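Local coordinates for protein Esterase/lipase (Lactobacillus rhamnosus, PDB 4N5H) that probably hydrolyses carboxylic esters, and may also transfer their acyl groups, as a serine esterase of the alpha/beta-hydrolase fold, at residues Gly273-His278 with Trp285-Ser290; Leu182-Ala187 with Gln241-Tyr246; Leu137-Leu142 with Ala303-Gln308; Cys157-Ala162 with Ser171-Asn176. The protein carries 1 engineered substitution. All coordinates share one frame; numbering follows the deposited sequence.

Contact 1 of 4, residues Gly273-His278 with Trp285-Ser290; sequences GPHLKH and WEWPES
In the loop that carries the probable triad histidine, His275 reaches across to Glu289 of helix 288-311. Its NE2 donates to OE2 of Glu289 over 2.8 Å and almost straight (169°). The oxygen lies in the imidazole plane, yet the N-H meets it from above the plane of the carboxylate. A bend at chi2 (91°) lets Glu289 present its acid while its CB and CG lie 3.9 Å from CD2 of Leu276, an apolar branch suited to the glutamate's aliphatic part. The same OE2 takes a salt bridge from Arg133 of the second subunit, so this oxygen has two partners, and the buried acid probably keeps its charge.

The loop follows strand 263-268 of the central sheet and carries His278, which hydrogen-bonds Ser146 as in a Ser-His-Asp triad. A type I turn from Gly273 to Leu276 shapes it; glycine suits the first place, since at its backbone angles a CB would jam against the preceding carbonyl and also strike the His275 ring.

Trp287, the helix N-cap residue, sets the edge of its six-membered ring, at CZ3, 3.2 Å from the backbone O of His275. Its indole NE1 bonds Thr39 O of the second subunit.

Contact 2 of 4, residues Leu182-Ala187 with Gln241-Tyr246; sequences LVCPVA and QNDSFY
Cys184 lies over one face of the Asp243 carboxylate: its SG is 3.4 Å from CG of Asp243, while CB of the cysteine approaches OD2 of the aspartate to 3.3 Å. A slim cysteine suits this close approach to the acid. The opposite face of the carboxylate receives the backbone N-H of Phe245, whose N lies 3.0 Å from OD1 of Asp243. This Asx turn fixes the rotation of the carboxylate, which chi1 of 174° has already swung away from its own backbone N. OD1 also accepts from ND1 of His278, the pairing expected of the acid in a Ser-His-Asp triad. Without this carboxylate, as with an alanine here, His278 ND1 and the Phe245 N-H would probably lose their acceptor, and the imidazole would be freer to turn.

Beside this polar group, Val186 lays CG2 over the ring of Phe245 in a CH-pi contact, 3.9 Å from the centroid and 21° off its normal. Water 1 lies between the backbones, within hydrogen-bonding distance of O of Pro185 (2.8 Å) and O of Phe245 (3.0 Å), and probably shares its protons among several acceptors.

Farther out, Cys184 takes left-handed backbone angles as the chain leaves strand 179-183, and Val186 touches Ser146. Residues 241-246 link the neighbouring parallel strand 235-240 to helix 246-258, against which Pro185 packs at Ser249 and Leu252; Leu182 lies on Ala152 and Ser153 of helix 147-158.

Contact 3 of 4, residues Leu137-Leu142 with Ala303-Gln308; sequences LDHVLL and ALSKQQ
The backbone O of Asp138 is gripped twice: NE2 of Gln308 donates to it over 2.9 Å at 171°, and water 2 donates to it over 3.0 Å. The water also donates to OE1 of Gln308, 2.6 Å away, so both ends of the amide are tied, one directly and one through solvent, to a single carbonyl. Asp138 O lies in the amide plane of Gln308, but NE2 stands well above the plane of the peptide carbonyl. Glutamine suits the place because it combines a donor and an acceptor at the end of a long arm; with chi1 at 177° and the chain extended beyond CG, that arm runs out from the helix. The Asp138 carbonyl is likely to lose its protein donor, and water 2 to be less firmly placed, if a leucine takes the place of Gln308.

His139 sits beside the amide, its ring plane only 14° from that of Gln308, with CD2 3.5 Å from Gln308 NE2. The same CD2 is 3.5 Å from CB of Ser305, a small residue that lets the chains come close and returns its OG to Phe301 O within the helix. The imidazole is held between two acids, ND1 to Asp136 and NE2 to Asp309, which may favour its protonated form.

The backbone bends sharply around Asp138 ahead of strand 140-145, whose Leu141 packs on Met297, Leu298 and Phe301. A C-terminal helix laid along the central parallel strands, as 288-311 is here, belongs to the alpha/beta-hydrolase fold.

Contact 4 of 4, residues Cys157-Ala162 with Ser171-Asn176; sequences CIQQSA and SRVNFN
Over one face of the Arg172 guanidinium lies the amide nitrogen of Gln159, NE2 standing 3.4 Å above the plane and toward its rim, while OD1 of Asn176 is at the edge of the guanidinium, in plane. A second flat group, the Phe175 ring, has CG2 of Val173 over the centre of one face.

The Gln159 amide itself pairs with both backbone polar atoms of Val173. Val173 N donates to OE1 of Gln159 over 3.0 Å at 171°, in the carbonyl plane and on a lone pair; NE2 of Gln159 returns a bond of 2.9 Å to Val173 O. Glutamine suits this buried place because one side chain supplies the acceptor and the donor that an extended peptide needs. Its CG lies away from the backbone N (chi1 169°) and the chain then bends at chi2 (68°), bringing the amide round to the loop. Water 3 donates to OD1 of Asn176 and makes weak bonds to Gln159 NE2 and Gln160 OE1.

From helix 112-129, Arg124 hydrogen-bonds the carbonyls of Ser171 and Arg172, and Gln159 rests on Phe120 of the same helix.

This contact ties the C-terminal part of helix 147-158, around Gln159, to the loop that leads back into the sheet; strand 140-145, that helix and the parallel, adjacent strand 179-183 form a beta-alpha-beta crossover of the alpha/beta-hydrolase fold.

Overall arrangement
Contacts 1 and 2 meet at the probable active site: their centres are 13 Å apart, and His278 ND1 lies 2.6 Å from Asp243 OD1, with Ser146 the likely nucleophile of the triad. A bound isopropanol, probably from the crystallisation liquor, lies about 4 Å from the Glu289 side chain. Contact 3 shares helix 288-311 with contact 1, with centres 26 Å apart; it and contact 2 lie on neighbouring strands, their nearest atoms about 5 Å apart without touching. Contacts 3 and 4 touch, Val140 CB being 3.5 Å from Asn176 O. Contact 4 lies across the chain's centre from contact 1, 33 Å between centres. The calcium ion is about 7 Å from the His139 side chain.

Contact 1 of 4, residues Gly273-His278 with Trp285-Ser290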
# COMPACT_ATOMS: atom_id res chain seq x y z
N GLY A 273 24.69 22.90 6.62
CA GLY A 273 24.13 22.59 5.35
C GLY A 273 22.70 23.14 5.08
O GLY A 273 21.92 23.36 5.99
N PRO A 274 22.33 23.24 3.81
CA PRO A 274 21.09 23.78 3.44
C PRO A 274 19.89 22.85 3.67
O PRO A 274 18.71 23.27 3.60
CB PRO A 274 21.29 24.01 1.95
CG PRO A 274 22.19 22.95 1.51
CD PRO A 274 23.15 22.87 2.63
N HIS A 275 20.20 21.55 3.84
CA HIS A 275 19.15 20.59 4.09
C HIS A 275 18.55 20.71 5.49
O HIS A 275 17.44 20.17 5.73
CB HIS A 275 19.69 19.17 3.85
CG HIS A 275 20.91 18.85 4.64
ND1 HIS A 275 22.13 19.48 4.43
CD2 HIS A 275 21.12 17.99 5.66
CE1 HIS A 275 23.03 18.97 5.24
NE2 HIS A 275 22.44 18.06 5.99
N LEU A 276 19.23 21.41 6.41
CA LEU A 276 18.77 21.51 7.82
C LEU A 276 17.79 22.67 7.88
O LEU A 276 17.98 23.70 8.54
CB LEU A 276 19.98 21.72 8.70
CG LEU A 276 20.94 20.58 8.63
CD1 LEU A 276 22.01 20.83 9.66
CD2 LEU A 276 20.31 19.21 8.83
N LYS A 277 16.69 22.43 7.18
CA LYS A 277 15.62 23.40 7.01
C LYS A 277 14.68 23.42 8.22
O LYS A 277 14.88 22.73 9.18
CB LYS A 277 14.82 23.04 5.77
CG LYS A 277 14.07 21.69 5.84
CD LYS A 277 13.10 21.50 4.69
CE LYS A 277 11.81 22.31 4.93
NZ LYS A 277 10.88 21.91 6.02
N HIS A 278 13.63 24.26 8.13
CA HIS A 278 12.59 24.30 9.17
C HIS A 278 12.14 22.91 9.48
O HIS A 278 11.79 22.14 8.61
CB HIS A 278 11.41 25.12 8.58
CG HIS A 278 10.31 25.39 9.54
ND1 HIS A 278 10.50 26.16 10.66
CD2 HIS A 278 9.00 25.08 9.50
CE1 HIS A 278 9.36 26.23 11.33
NE2 HIS A 278 8.42 25.64 10.62
N TRP A 285 13.15 11.91 10.40
CA TRP A 285 13.78 11.26 11.56
C TRP A 285 15.02 10.50 11.23
O TRP A 285 15.90 10.36 12.08
CB TRP A 285 12.76 10.32 12.22
CG TRP A 285 12.51 9.08 11.45
CD1 TRP A 285 11.64 8.91 10.44
CD2 TRP A 285 13.29 7.87 11.51
NE1 TRP A 285 11.82 7.65 9.88
CE2 TRP A 285 12.76 6.98 10.56
CE3 TRP A 285 14.29 7.42 12.36
CZ2 TRP A 285 13.25 5.73 10.38
CZ3 TRP A 285 14.80 6.22 12.15
CH2 TRP A 285 14.30 5.34 11.18
N GLU A 286 15.10 10.02 9.97
CA GLU A 286 16.12 9.04 9.62
C GLU A 286 17.46 9.70 9.28
O GLU A 286 18.47 9.03 9.17
CB GLU A 286 15.56 8.18 8.45
CG GLU A 286 15.63 8.77 7.03
CD GLU A 286 14.56 9.79 6.68
OE1 GLU A 286 13.78 10.23 7.57
OE2 GLU A 286 14.51 10.19 5.53
N TRP A 287 17.48 11.01 9.06
CA TRP A 287 18.74 11.60 8.70
C TRP A 287 19.67 11.56 9.95
O TRP A 287 19.24 11.85 11.07
CB TRP A 287 18.60 13.01 8.32
CG TRP A 287 17.77 13.29 7.12
CD1 TRP A 287 17.28 12.43 6.23
CD2 TRP A 287 17.50 14.61 6.63
NE1 TRP A 287 16.66 13.12 5.22
CE2 TRP A 287 16.76 14.46 5.44
CE3 TRP A 287 17.80 15.92 7.11
CZ2 TRP A 287 16.23 15.56 4.73
CZ3 TRP A 287 17.32 17.03 6.37
CH2 TRP A 287 16.56 16.84 5.19
N PRO A 288 21.01 11.41 9.74
CA PRO A 288 21.97 11.48 10.87
C PRO A 288 21.86 12.72 11.76
O PRO A 288 21.87 12.62 12.98
CB PRO A 288 23.34 11.47 10.14
CG PRO A 288 23.07 10.75 8.86
CD PRO A 288 21.64 10.95 8.48
N GLU A 289 21.64 13.90 11.19
CA GLU A 289 21.49 15.10 12.03
C GLU A 289 20.21 15.13 12.85
O GLU A 289 20.13 15.69 13.93
CB GLU A 289 21.55 16.36 11.19
CG GLU A 289 22.85 16.66 10.41
CD GLU A 289 22.84 16.10 9.01
OE1 GLU A 289 22.11 15.11 8.70
OE2 GLU A 289 23.57 16.70 8.21
N SER A 290 19.19 14.47 12.33
CA SER A 290 17.92 14.35 13.00
C SER A 290 18.06 13.38 14.18
O SER A 290 17.62 13.67 15.30
CB SER A 290 16.86 13.86 12.04
OG SER A 290 16.66 14.78 10.97

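Contact 2 of 4, residues Leu182-Ala187 with Gln241-Tyr246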
# COMPACT_ATOMS: atom_id res chain seq x y z
N LEU A 182 11.37 22.96 22.18
CA LEU A 182 10.72 23.69 21.08
C LEU A 182 11.55 23.53 19.84
O LEU A 182 12.73 23.88 19.83
CB LEU A 182 10.55 25.14 21.43
CG LEU A 182 9.88 25.44 22.78
CD1 LEU A 182 9.88 26.94 23.05
CD2 LEU A 182 8.51 24.85 22.92
N VAL A 183 10.95 23.07 18.77
CA VAL A 183 11.67 22.87 17.52
C VAL A 183 11.20 23.96 16.52
O VAL A 183 10.07 23.94 16.09
CB VAL A 183 11.41 21.45 16.89
CG1 VAL A 183 12.09 21.26 15.54
CG2 VAL A 183 11.90 20.38 17.84
N CYS A 184 12.10 24.85 16.14
CA CYS A 184 11.82 25.97 15.26
C CYS A 184 10.50 26.66 15.61
O CYS A 184 9.62 26.81 14.79
CB CYS A 184 11.76 25.57 13.76
SG CYS A 184 13.31 24.79 13.20
N PRO A 185 10.38 27.07 16.89
CA PRO A 185 9.08 27.59 17.29
C PRO A 185 8.77 28.94 16.64
O PRO A 185 9.69 29.70 16.33
CB PRO A 185 9.23 27.83 18.78
CG PRO A 185 10.68 28.05 18.94
CD PRO A 185 11.32 27.04 18.00
N VAL A 186 7.49 29.22 16.49
CA VAL A 186 6.97 30.56 16.18
C VAL A 186 6.37 31.16 17.45
O VAL A 186 5.19 31.38 17.55
CB VAL A 186 6.08 30.51 14.97
CG1 VAL A 186 5.75 31.94 14.52
CG2 VAL A 186 6.90 29.85 13.87
N ALA A 187 7.21 31.33 18.43
CA ALA A 187 6.70 31.67 19.75
C ALA A 187 6.32 33.14 19.93
O ALA A 187 5.60 33.46 20.92
CB ALA A 187 7.64 31.21 20.83
N GLN A 241 20.38 28.07 11.70
CA GLN A 241 20.43 29.22 10.84
C GLN A 241 19.83 29.00 9.47
O GLN A 241 19.50 29.99 8.82
CB GLN A 241 21.92 29.62 10.67
CG GLN A 241 22.52 29.97 11.98
CD GLN A 241 23.90 30.57 11.81
OE1 GLN A 241 24.75 30.00 11.14
NE2 GLN A 241 24.14 31.68 12.50
N ASN A 242 19.55 27.76 9.02
CA ASN A 242 18.81 27.51 7.82
C ASN A 242 17.31 27.26 8.03
O ASN A 242 16.59 26.94 7.11
CB ASN A 242 19.47 26.38 6.98
CG ASN A 242 20.51 26.94 6.03
OD1 ASN A 242 20.18 27.79 5.22
ND2 ASN A 242 21.75 26.55 6.18
N ASP A 243 16.82 27.42 9.27
CA ASP A 243 15.38 27.50 9.51
C ASP A 243 14.80 28.78 8.91
O ASP A 243 15.30 29.84 9.20
CB ASP A 243 15.20 27.45 11.06
CG ASP A 243 13.76 27.67 11.49
OD1 ASP A 243 12.85 27.38 10.68
OD2 ASP A 243 13.57 28.09 12.63
N SER A 244 13.82 28.69 8.06
CA SER A 244 13.18 29.87 7.53
C SER A 244 12.63 30.74 8.66
O SER A 244 12.57 31.95 8.49
CB SER A 244 12.02 29.47 6.66
OG SER A 244 11.14 28.56 7.28
N PHE A 245 12.33 30.17 9.83
CA PHE A 245 11.92 30.94 11.05
C PHE A 245 13.01 31.18 12.03
O PHE A 245 12.77 31.42 13.22
CB PHE A 245 10.76 30.21 11.73
CG PHE A 245 9.47 30.29 10.95
CD1 PHE A 245 9.13 29.30 10.06
CD2 PHE A 245 8.67 31.41 11.06
CE1 PHE A 245 7.92 29.27 9.37
CE2 PHE A 245 7.48 31.44 10.31
CZ PHE A 245 7.09 30.34 9.54
N TYR A 246 14.27 31.25 11.62
CA TYR A 246 15.36 31.42 12.56
C TYR A 246 15.19 32.74 13.34
O TYR A 246 15.57 32.81 14.50
CB TYR A 246 16.72 31.43 11.81
CG TYR A 246 17.93 31.57 12.66
CD1 TYR A 246 18.22 30.72 13.78
CD2 TYR A 246 18.85 32.61 12.40
CE1 TYR A 246 19.35 30.84 14.53
CE2 TYR A 246 19.99 32.72 13.18
CZ TYR A 246 20.25 31.85 14.21
OH TYR A 246 21.36 31.99 14.98
O HOH W 1 12.24 29.23 15.23

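Contact 3 of 4, residues Leu137-Leu142 with Ala303-Gln308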
# COMPACT_ATOMS: atom_id res chain seq x y z
N LEU A 137 4.05 9.49 34.22
CA LEU A 137 3.84 10.90 34.22
C LEU A 137 4.64 11.71 35.27
O LEU A 137 4.45 12.90 35.39
CB LEU A 137 2.36 11.17 34.37
CG LEU A 137 1.49 10.66 33.20
CD1 LEU A 137 0.01 10.98 33.50
CD2 LEU A 137 1.92 11.30 31.85
N ASP A 138 5.58 11.05 35.94
CA ASP A 138 6.52 11.78 36.79
C ASP A 138 7.65 12.39 35.98
O ASP A 138 8.35 13.31 36.45
CB ASP A 138 7.06 10.87 37.87
CG ASP A 138 6.01 10.54 38.95
OD1 ASP A 138 5.04 11.33 39.11
OD2 ASP A 138 6.19 9.51 39.53
N HIS A 139 7.85 11.89 34.76
CA HIS A 139 8.89 12.34 33.90
C HIS A 139 8.25 12.58 32.55
O HIS A 139 8.01 11.61 31.82
CB HIS A 139 9.92 11.30 33.77
CG HIS A 139 10.54 10.88 35.09
ND1 HIS A 139 10.24 9.65 35.65
CD2 HIS A 139 11.31 11.53 36.00
CE1 HIS A 139 10.81 9.54 36.84
NE2 HIS A 139 11.51 10.64 37.06
N VAL A 140 8.10 13.88 32.22
CA VAL A 140 7.30 14.30 31.04
C VAL A 140 8.12 15.29 30.23
O VAL A 140 8.48 16.37 30.68
CB VAL A 140 5.95 14.88 31.38
CG1 VAL A 140 5.15 15.30 30.11
CG2 VAL A 140 5.13 13.87 32.19
N LEU A 141 8.31 14.95 28.95
CA LEU A 141 8.89 15.86 27.97
C LEU A 141 7.73 16.42 27.08
O LEU A 141 7.05 15.61 26.44
CB LEU A 141 9.86 15.16 27.08
CG LEU A 141 10.40 15.85 25.83
CD1 LEU A 141 10.95 17.21 26.12
CD2 LEU A 141 11.40 15.01 25.08
N LEU A 142 7.52 17.72 27.09
CA LEU A 142 6.56 18.40 26.23
C LEU A 142 7.32 18.96 25.05
O LEU A 142 8.34 19.69 25.27
CB LEU A 142 5.88 19.49 26.95
CG LEU A 142 4.83 20.27 26.15
CD1 LEU A 142 3.67 19.39 25.77
CD2 LEU A 142 4.38 21.50 26.91
N ALA A 303 18.56 13.32 31.59
CA ALA A 303 19.43 13.89 32.63
C ALA A 303 18.63 14.68 33.68
O ALA A 303 18.85 14.55 34.87
CB ALA A 303 20.49 14.73 32.01
N LEU A 304 17.63 15.46 33.23
CA LEU A 304 16.76 16.23 34.06
C LEU A 304 15.92 15.28 34.89
O LEU A 304 15.66 15.60 36.07
CB LEU A 304 15.95 17.21 33.32
CG LEU A 304 16.69 18.35 32.72
CD1 LEU A 304 15.93 19.09 31.62
CD2 LEU A 304 17.09 19.35 33.82
N SER A 305 15.48 14.13 34.31
CA SER A 305 14.65 13.16 35.00
C SER A 305 15.46 12.52 36.16
O SER A 305 14.90 12.28 37.22
CB SER A 305 14.17 12.08 34.08
OG SER A 305 13.23 12.67 33.15
N LYS A 306 16.71 12.18 35.87
CA LYS A 306 17.60 11.52 36.84
C LYS A 306 17.86 12.48 37.98
O LYS A 306 17.92 12.10 39.16
CB LYS A 306 18.95 11.16 36.19
CG LYS A 306 18.90 9.84 35.39
N GLN A 307 18.08 13.71 37.68
CA GLN A 307 18.31 14.71 38.73
C GLN A 307 17.11 14.85 39.61
O GLN A 307 17.23 14.99 40.86
CB GLN A 307 18.67 16.09 38.18
CG GLN A 307 20.01 16.10 37.50
CD GLN A 307 20.24 17.27 36.54
OE1 GLN A 307 19.64 18.36 36.66
NE2 GLN A 307 21.16 17.06 35.60
N GLN A 308 15.95 14.85 38.99
CA GLN A 308 14.69 14.90 39.77
C GLN A 308 14.62 13.66 40.69
O GLN A 308 14.31 13.75 41.91
CB GLN A 308 13.51 14.95 38.82
CG GLN A 308 12.19 14.94 39.50
CD GLN A 308 11.07 14.74 38.46
OE1 GLN A 308 10.93 15.50 37.53
NE2 GLN A 308 10.36 13.66 38.57
O HOH W 2 8.84 16.25 36.20

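Contact 4 of 4, residues Cys157-Ala162 with Ser171-Asn176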
# COMPACT_ATOMS: atom_id res chain seq x y z
N CYS A 157 3.55 27.70 30.21
CA CYS A 157 3.28 28.85 31.10
C CYS A 157 1.93 28.76 31.77
O CYS A 157 1.78 28.99 32.99
CB CYS A 157 3.33 30.12 30.30
SG CYS A 157 4.99 30.54 29.67
N ILE A 158 0.93 28.39 30.98
CA ILE A 158 -0.44 28.28 31.50
C ILE A 158 -0.51 27.27 32.60
O ILE A 158 -1.18 27.48 33.62
CB ILE A 158 -1.47 28.01 30.39
CG1 ILE A 158 -1.50 29.15 29.38
CG2 ILE A 158 -2.86 27.75 30.96
CD1 ILE A 158 -2.07 28.78 28.04
N GLN A 159 0.16 26.14 32.47
CA GLN A 159 0.15 25.14 33.48
C GLN A 159 0.68 25.65 34.84
O GLN A 159 0.34 25.06 35.86
CB GLN A 159 0.93 23.92 32.97
CG GLN A 159 1.24 22.85 34.00
CD GLN A 159 0.04 22.08 34.52
OE1 GLN A 159 -1.05 22.18 33.98
NE2 GLN A 159 0.26 21.26 35.53
N GLN A 160 1.52 26.70 34.85
CA GLN A 160 2.08 27.17 36.08
C GLN A 160 1.27 28.32 36.70
O GLN A 160 1.61 28.80 37.78
CB GLN A 160 3.49 27.72 35.83
CG GLN A 160 4.36 26.96 35.00
CD GLN A 160 4.35 25.51 35.29
OE1 GLN A 160 4.18 25.07 36.45
NE2 GLN A 160 4.53 24.68 34.16
N SER A 161 0.27 28.85 36.01
CA SER A 161 -0.33 30.13 36.37
C SER A 161 -1.85 30.05 36.51
O SER A 161 -2.60 29.85 35.54
CB SER A 161 -0.06 31.17 35.34
OG SER A 161 -0.87 32.35 35.46
N ALA A 162 -2.35 30.26 37.74
CA ALA A 162 -3.81 30.28 37.96
C ALA A 162 -4.51 31.37 37.11
O ALA A 162 -5.59 31.13 36.53
CB ALA A 162 -4.12 30.56 39.44
N SER A 171 -8.12 24.05 33.40
CA SER A 171 -7.61 23.70 34.73
C SER A 171 -6.23 23.13 34.58
O SER A 171 -5.91 22.50 33.59
CB SER A 171 -8.51 22.59 35.29
OG SER A 171 -9.79 23.10 35.49
N ARG A 172 -5.43 23.28 35.61
CA ARG A 172 -4.11 22.65 35.62
C ARG A 172 -4.32 21.13 35.53
O ARG A 172 -5.32 20.57 35.98
CB ARG A 172 -3.33 22.99 36.87
CG ARG A 172 -3.85 22.46 38.18
CD ARG A 172 -2.87 22.74 39.39
NE ARG A 172 -1.89 21.63 39.44
CZ ARG A 172 -0.59 21.67 39.15
NH1 ARG A 172 0.03 22.82 38.78
NH2 ARG A 172 0.10 20.53 39.22
N VAL A 173 -3.31 20.46 34.99
CA VAL A 173 -3.31 19.02 35.00
C VAL A 173 -2.41 18.52 36.14
O VAL A 173 -1.55 19.25 36.64
CB VAL A 173 -2.92 18.38 33.66
CG1 VAL A 173 -3.98 18.78 32.63
CG2 VAL A 173 -1.51 18.78 33.21
N ASN A 174 -2.61 17.28 36.54
CA ASN A 174 -1.96 16.73 37.74
C ASN A 174 -0.60 16.07 37.41
O ASN A 174 -0.28 14.94 37.88
CB ASN A 174 -2.93 15.71 38.39
CG ASN A 174 -2.51 15.24 39.77
OD1 ASN A 174 -2.87 14.10 40.19
ND2 ASN A 174 -1.83 16.08 40.52
N PHE A 175 0.20 16.70 36.57
CA PHE A 175 1.58 16.33 36.36
C PHE A 175 2.28 17.57 35.90
O PHE A 175 1.61 18.54 35.62
CB PHE A 175 1.73 15.13 35.43
CG PHE A 175 1.17 15.31 34.02
CD1 PHE A 175 1.92 15.93 33.00
CD2 PHE A 175 -0.11 14.89 33.71
CE1 PHE A 175 1.42 16.07 31.72
CE2 PHE A 175 -0.62 14.99 32.39
CZ PHE A 175 0.16 15.57 31.39
N ASN A 176 3.61 17.54 35.89
CA ASN A 176 4.40 18.73 35.53
C ASN A 176 5.21 18.34 34.30
O ASN A 176 5.39 17.16 34.03
CB ASN A 176 5.42 19.04 36.64
CG ASN A 176 4.79 19.24 38.06
OD1 ASN A 176 3.95 20.10 38.27
ND2 ASN A 176 5.26 18.41 39.05
O HOH W 3 3.32 21.86 36.65